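Local coordinates for putative flagellar motor switch protein FliN (Thermotoga maritima, PDB 1O6A) that is a putative component of the flagellar motor switch, probably helping to build the cytoplasmic C-ring that governs the direction of motor rotation, at residues L48-L51 and V56-L59; R67-V72 and G78-E83. All coordinates share one frame; numbering follows the deposited sequence.

Interaction 1 and interaction 2 follow one another along the chain, the first closing at strand 56-60 before the second opens on strand 63-73, and their centres lie 12 Å apart. Strands 56-60 and 63-73 are neighbours in one antiparallel sheet, whose order is 20-33, 56-60, 63-73, 76-84. Interaction 1 ties the end of strand 45-51 to an inner strand through a side-chain salt bridge, and interaction 2 is the hairpin beyond it. They meet directly where Val56 N approaches Gly68 O at 2.8 Å, a probable hydrogen bond, and where Val56 packs on Val79. Strand pairing with the second subunit at Leu51 and at Gly78 to Arg80 carries the sheets across the interface.

Interaction 1: L48-L51 and V56-L59; sequences LDKL and VDIL
Lys50 starts toward strand 56-59 with CG anti to its backbone N (chi1 -168°), and bends at its third and fourth torsions (chi3 -71°) bring the ammonium group round to the carboxylate of Asp57. Asp57 sends its own CG anti to its carbonyl carbon (chi1 -55°), and the two side chains approach from opposite directions. They join in a salt bridge that is also a hydrogen bond, Lys50 NZ to Asp57 OD2 at 2.8 Å, and the nitrogen meets the oxygen from above the carboxylate plane. The other oxygen, Asp57 OD1, stays 3.6 Å from Lys50 NZ, which makes the grip one-sided. On the way, Lys50 CE passes Val56 CA at 4.0 Å, so the last methylene of the lysine lies against the Val56 backbone while Val56 turns its own side chain away, to Val25 and Val70.

A lysine suits this largely buried place because its long chain can pack while its end, probably still charged, finds an acid and a carbonyl oxygen: Phe77 of the second subunit lies on it, and NZ also donates to Pro55 O. Putting a methionine here would probably leave the Asp57 carboxylate without its ammonium mate and Pro55 O without this donor.

Backbone pairing plays no part between these segments, whose nearest CA atoms, those of Lys50 and Val56, are 8.3 Å apart. A charged side chain instead bridges the short loop joining strands 45-51 and 56-60, at a place where Leu51 pairs with a strand of the second subunit in the antiparallel sheet shared by this FliN C-terminal dimer.

Interaction 2: R67-V72 and G78-E83; sequences RGEVVV and GVRITE
Arg67 meets Glu83 side-on, offering two nitrogens to the two carboxylate oxygens of a side chain that runs beside it. Arg67 NE reaches Glu83 OE1 at 3.1 Å, meeting it from above the carboxylate plane, and Arg67 NH2 reaches the syn lone pair of Glu83 OE2 at 3.0 Å. The planes of the two groups are 65° apart. On the backbone at this same pair the strands form a classic beta bulge: Arg67 O accepts from both Thr82 N (2.9 Å) and Glu83 N (3.1 Å).

Glu69 makes the second salt bridge on the same face. Its CG sits between the backbone N and carbonyl carbon (chi1 61°), and the extended chain beyond carries OE2 to Arg80 NH1 at 3.0 Å. The oxygen lies in the guanidinium plane, whereas it is itself met from well out of the carboxylate plane.

Val71 covers the same arginine from another side, its CG1 lying over one guanidinium face, 3.7 Å from Arg80 NH1. A beta-branched residue suits a strand, and here its CG2 also leans on Gly78. Glycine suits the place of Gly68, which faces Ile81: a CB here would run into Arg80 O and Val79 CG2.

This antiparallel hairpin places strand 63-73 between strands 56-60 and 76-84. On the other face Val79 packs on Ile58 and on Ile46 of the second subunit, and Val70 on Leu27 of that subunit, while Gly78 to Arg80 pair with one of its strands and carry the sheet across the interface.

Interaction 1: L48-L51 and V56-L59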
ATOM      1  N   LEU A  48      -3.700  11.869   4.336  1.00 12.32           N
ATOM      2  CA  LEU A  48      -4.356  10.595   4.199  1.00 11.88           C
ATOM      3  C   LEU A  48      -5.361  10.322   5.344  1.00 15.39           C
ATOM      4  O   LEU A  48      -5.378  10.997   6.376  1.00 13.37           O
ATOM      5  CB  LEU A  48      -3.309   9.496   4.180  1.00 13.44           C
ATOM      6  CG  LEU A  48      -2.222   9.606   3.122  1.00 14.42           C
ATOM      7  CD1 LEU A  48      -1.115   8.570   3.467  1.00 15.82           C
ATOM      8  CD2 LEU A  48      -2.819   9.423   1.756  1.00 13.41           C
ATOM      9  N   ASP A  49      -6.197   9.326   5.115  1.00 12.96           N
ATOM     10  CA  ASP A  49      -7.265   8.960   6.005  1.00 15.53           C
ATOM     11  C   ASP A  49      -6.814   8.160   7.208  1.00 20.36           C
ATOM     12  O   ASP A  49      -7.616   7.850   8.041  1.00 30.11           O
ATOM     13  CB  ASP A  49      -8.396   8.217   5.229  1.00 16.43           C
ATOM     14  CG  ASP A  49      -7.975   6.803   4.636  1.00 30.68           C
ATOM     15  OD1 ASP A  49      -6.817   6.272   4.781  1.00 24.68           O
ATOM     16  OD2 ASP A  49      -8.830   6.130   3.969  1.00 35.34           O
ATOM     17  N   LYS A  50      -5.533   7.950   7.360  1.00 16.88           N
ATOM     18  CA  LYS A  50      -4.987   7.197   8.488  1.00 13.23           C
ATOM     19  C   LYS A  50      -4.520   8.115   9.637  1.00 14.16           C
ATOM     20  O   LYS A  50      -3.906   9.149   9.418  1.00 13.00           O
ATOM     21  CB  LYS A  50      -3.846   6.334   7.971  1.00 14.07           C
ATOM     22  CG  LYS A  50      -3.379   5.250   9.019  1.00 20.67           C
ATOM     23  CD  LYS A  50      -2.303   4.284   8.494  1.00 31.58           C
ATOM     24  CE  LYS A  50      -2.885   3.299   7.450  1.00 30.75           C
ATOM     25  NZ  LYS A  50      -3.986   2.489   7.984  1.00 20.69           N
ATOM     26  N   LEU A  51      -4.860   7.736  10.865  1.00 11.79           N
ATOM     27  CA  LEU A  51      -4.525   8.497  12.037  1.00 12.09           C
ATOM     28  C   LEU A  51      -3.257   7.982  12.686  1.00 12.64           C
ATOM     29  O   LEU A  51      -2.971   6.795  12.674  1.00 15.42           O
ATOM     30  CB  LEU A  51      -5.680   8.471  13.083  1.00 12.86           C
ATOM     31  CG  LEU A  51      -7.047   8.957  12.573  1.00 17.21           C
ATOM     32  CD1 LEU A  51      -8.207   8.511  13.461  1.00 16.60           C
ATOM     33  CD2 LEU A  51      -7.081  10.426  12.384  1.00 19.46           C
ATOM     34  N   VAL A  56      -0.515   0.097   9.780  1.00 13.05           N
ATOM     35  CA  VAL A  56      -0.582   0.124   8.318  1.00 13.51           C
ATOM     36  C   VAL A  56      -1.397  -1.065   7.856  1.00 12.16           C
ATOM     37  O   VAL A  56      -1.558  -2.052   8.598  1.00 13.95           O
ATOM     38  CB  VAL A  56       0.804   0.102   7.639  1.00 13.03           C
ATOM     39  CG1 VAL A  56       1.567   1.351   8.043  1.00 22.23           C
ATOM     40  CG2 VAL A  56       1.569  -1.155   7.925  1.00 20.48           C
ATOM     41  N   ASP A  57      -1.950  -0.953   6.674  1.00 14.75           N
ATOM     42  CA  ASP A  57      -2.789  -2.015   6.141  1.00 14.07           C
ATOM     43  C   ASP A  57      -2.026  -2.996   5.252  1.00 14.85           C
ATOM     44  O   ASP A  57      -1.175  -2.591   4.463  1.00 16.33           O
ATOM     45  CB  ASP A  57      -3.917  -1.420   5.321  1.00 15.08           C
ATOM     46  CG  ASP A  57      -4.713  -0.400   6.129  1.00 25.81           C
ATOM     47  OD1 ASP A  57      -5.189  -0.796   7.216  1.00 17.67           O
ATOM     48  OD2 ASP A  57      -4.777   0.815   5.836  1.00 22.25           O
ATOM     49  N   ILE A  58      -2.407  -4.272   5.331  1.00 14.62           N
ATOM     50  CA  ILE A  58      -1.732  -5.312   4.570  1.00 12.15           C
ATOM     51  C   ILE A  58      -2.762  -6.018   3.733  1.00 12.31           C
ATOM     52  O   ILE A  58      -3.691  -6.592   4.279  1.00 13.15           O
ATOM     53  CB  ILE A  58      -1.083  -6.334   5.521  1.00 12.93           C
ATOM     54  CG1 ILE A  58      -0.081  -5.638   6.449  1.00 15.38           C
ATOM     55  CG2 ILE A  58      -0.420  -7.452   4.738  1.00 15.02           C
ATOM     56  CD1 ILE A  58       0.209  -6.434   7.667  1.00 20.28           C
ATOM     57  N   LEU A  59      -2.637  -5.881   2.414  1.00 12.11           N
ATOM     58  CA  LEU A  59      -3.610  -6.419   1.464  1.00 14.66           C
ATOM     59  C   LEU A  59      -2.972  -7.563   0.682  1.00 15.39           C
ATOM     60  O   LEU A  59      -1.793  -7.496   0.312  1.00 17.69           O
ATOM     61  CB  LEU A  59      -4.071  -5.341   0.494  1.00 14.53           C
ATOM     62  CG  LEU A  59      -4.908  -4.240   1.161  1.00 19.68           C
ATOM     63  CD1 LEU A  59      -4.018  -3.185   1.793  1.00 23.27           C
ATOM     64  CD2 LEU A  59      -5.875  -3.643   0.168  1.00 25.14           C
TER

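Interaction 2: R67-V72 and G78-E83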
ATOM      1  N   ARG A  67      -3.172  -6.017   9.564  1.00 12.77           N
ATOM      2  CA  ARG A  67      -2.568  -4.692   9.779  1.00 14.81           C
ATOM      3  C   ARG A  67      -1.304  -4.879  10.592  1.00 14.69           C
ATOM      4  O   ARG A  67      -1.100  -5.960  11.199  1.00 13.71           O
ATOM      5  CB  ARG A  67      -3.575  -3.762  10.465  1.00 16.05           C
ATOM      6  CG  ARG A  67      -4.857  -3.534   9.647  1.00 19.50           C
ATOM      7  CD  ARG A  67      -5.680  -2.186   9.957  1.00 17.88           C
ATOM      8  NE  ARG A  67      -6.042  -2.177  11.347  1.00 29.47           N
ATOM      9  CZ  ARG A  67      -6.557  -1.129  11.981  1.00 31.80           C
ATOM     10  NH1 ARG A  67      -6.787  -0.023  11.326  1.00 24.44           N
ATOM     11  NH2 ARG A  67      -6.808  -1.197  13.282  1.00 30.20           N
ATOM     12  N   GLY A  68      -0.409  -3.905  10.562  1.00 12.88           N
ATOM     13  CA  GLY A  68       0.827  -4.040  11.272  1.00 14.53           C
ATOM     14  C   GLY A  68       1.608  -2.778  11.471  1.00 13.93           C
ATOM     15  O   GLY A  68       1.146  -1.666  11.208  1.00 15.03           O
ATOM     16  N   GLU A  69       2.807  -2.962  11.975  1.00 15.08           N
ATOM     17  CA  GLU A  69       3.715  -1.858  12.258  1.00 15.93           C
ATOM     18  C   GLU A  69       4.990  -2.003  11.428  1.00 15.94           C
ATOM     19  O   GLU A  69       5.454  -3.094  11.125  1.00 13.59           O
ATOM     20  CB  GLU A  69       4.000  -1.768  13.760  1.00 19.06           C
ATOM     21  CG  GLU A  69       4.655  -2.985  14.362  1.00 17.69           C
ATOM     22  CD  GLU A  69       4.835  -2.906  15.888  1.00 17.90           C
ATOM     23  OE1 GLU A  69       4.726  -1.788  16.448  1.00 20.32           O
ATOM     24  OE2 GLU A  69       5.109  -3.957  16.508  1.00 19.66           O
ATOM     25  N   VAL A  70       5.520  -0.870  10.993  1.00 15.62           N
ATOM     26  CA  VAL A  70       6.681  -0.821  10.105  1.00 15.18           C
ATOM     27  C   VAL A  70       7.949  -1.153  10.870  1.00 19.17           C
ATOM     28  O   VAL A  70       8.155  -0.668  11.982  1.00 16.26           O
ATOM     29  CB  VAL A  70       6.787   0.599   9.423  1.00 15.30           C
ATOM     30  CG1 VAL A  70       7.908   0.603   8.406  1.00 19.03           C
ATOM     31  CG2 VAL A  70       5.504   0.938   8.766  1.00 20.37           C
ATOM     32  N   VAL A  71       8.767  -2.032  10.286  1.00 16.70           N
ATOM     33  CA  VAL A  71      10.081  -2.397  10.798  1.00 18.75           C
ATOM     34  C   VAL A  71      11.124  -2.372   9.679  1.00 18.25           C
ATOM     35  O   VAL A  71      10.796  -2.387   8.509  1.00 21.25           O
ATOM     36  CB  VAL A  71      10.065  -3.804  11.449  1.00 18.57           C
ATOM     37  CG1 VAL A  71       9.110  -3.821  12.602  1.00 23.07           C
ATOM     38  CG2 VAL A  71       9.616  -4.881  10.458  1.00 21.40           C
ATOM     39  N   VAL A  72      12.386  -2.235  10.071  1.00 18.47           N
ATOM     40  CA  VAL A  72      13.530  -2.365   9.175  1.00 17.19           C
ATOM     41  C   VAL A  72      14.003  -3.826   9.232  1.00 19.35           C
ATOM     42  O   VAL A  72      14.217  -4.385  10.303  1.00 17.64           O
ATOM     43  CB  VAL A  72      14.658  -1.451   9.608  1.00 19.40           C
ATOM     44  CG1 VAL A  72      15.940  -1.748   8.810  1.00 20.71           C
ATOM     45  CG2 VAL A  72      14.237   0.019   9.407  1.00 24.82           C
ATOM     46  N   GLY A  78       9.927  -3.511   6.203  1.00 18.48           N
ATOM     47  CA  GLY A  78       9.014  -4.618   6.397  1.00 19.82           C
ATOM     48  C   GLY A  78       7.855  -4.219   7.299  1.00 19.34           C
ATOM     49  O   GLY A  78       7.786  -3.065   7.757  1.00 18.24           O
ATOM     50  N   VAL A  79       6.970  -5.193   7.574  1.00 17.50           N
ATOM     51  CA  VAL A  79       5.852  -4.987   8.485  0.60 15.96           C
ATOM     52  C   VAL A  79       5.773  -6.193   9.439  1.00 15.31           C
ATOM     53  O   VAL A  79       5.960  -7.348   9.023  1.00 16.50           O
ATOM     54  CB  VAL A  79       4.536  -4.672   7.661  0.60 17.02           C
ATOM     55  CG1 VAL A  79       4.068  -5.872   6.825  0.60 16.49           C
ATOM     56  CG2 VAL A  79       3.416  -4.159   8.555  0.60 20.11           C
ATOM     57  N   ARG A  80       5.552  -5.923  10.723  1.00 13.81           N
ATOM     58  CA  ARG A  80       5.281  -6.948  11.706  1.00 14.55           C
ATOM     59  C   ARG A  80       3.777  -6.946  11.893  1.00 15.58           C
ATOM     60  O   ARG A  80       3.177  -5.890  12.167  1.00 17.46           O
ATOM     61  CB  ARG A  80       5.961  -6.613  13.021  1.00 14.62           C
ATOM     62  CG  ARG A  80       5.723  -7.678  14.106  1.00 20.53           C
ATOM     63  CD  ARG A  80       6.253  -7.237  15.415  1.00 23.76           C
ATOM     64  NE  ARG A  80       7.708  -7.158  15.366  1.00 25.53           N
ATOM     65  CZ  ARG A  80       8.413  -6.065  15.573  1.00 24.14           C
ATOM     66  NH1 ARG A  80       7.836  -4.912  15.869  1.00 22.35           N
ATOM     67  NH2 ARG A  80       9.729  -6.128  15.508  1.00 27.72           N
ATOM     68  N   ILE A  81       3.164  -8.109  11.727  1.00 15.64           N
ATOM     69  CA  ILE A  81       1.712  -8.234  11.842  0.50 14.87           C
ATOM     70  C   ILE A  81       1.278  -7.992  13.300  1.00 14.51           C
ATOM     71  O   ILE A  81       1.768  -8.653  14.230  1.00 15.27           O
ATOM     72  CB  ILE A  81       1.265  -9.629  11.330  0.50 13.26           C
ATOM     73  CG1 ILE A  81       1.382  -9.670   9.803  0.50 17.12           C
ATOM     74  CG2 ILE A  81      -0.148  -9.979  11.782  0.50 15.52           C
ATOM     75  CD1 ILE A  81       1.290 -11.053   9.213  0.50 16.02           C
ATOM     76  N   THR A  82       0.343  -7.068  13.477  1.00 14.37           N
ATOM     77  CA  THR A  82      -0.261  -6.773  14.774  1.00 14.66           C
ATOM     78  C   THR A  82      -1.736  -7.183  14.853  1.00 17.75           C
ATOM     79  O   THR A  82      -2.274  -7.299  15.929  1.00 16.03           O
ATOM     80  CB  THR A  82      -0.130  -5.319  15.131  1.00 15.55           C
ATOM     81  OG1 THR A  82      -0.771  -4.479  14.146  1.00 15.75           O
ATOM     82  CG2 THR A  82       1.351  -4.881  15.170  1.00 19.11           C
ATOM     83  N   GLU A  83      -2.405  -7.322  13.712  1.00 13.16           N
ATOM     84  CA  GLU A  83      -3.801  -7.713  13.661  1.00 14.87           C
ATOM     85  C   GLU A  83      -3.949  -8.604  12.433  1.00 14.50           C
ATOM     86  O   GLU A  83      -3.445  -8.294  11.368  1.00 13.84           O
ATOM     87  CB  GLU A  83      -4.755  -6.518  13.517  1.00 16.31           C
ATOM     88  CG  GLU A  83      -4.741  -5.514  14.660  1.00 22.08           C
ATOM     89  CD  GLU A  83      -5.518  -4.258  14.324  1.00 32.42           C
ATOM     90  OE1 GLU A  83      -6.514  -4.346  13.566  1.00 28.08           O
ATOM     91  OE2 GLU A  83      -5.106  -3.174  14.774  1.00 28.77           O
TER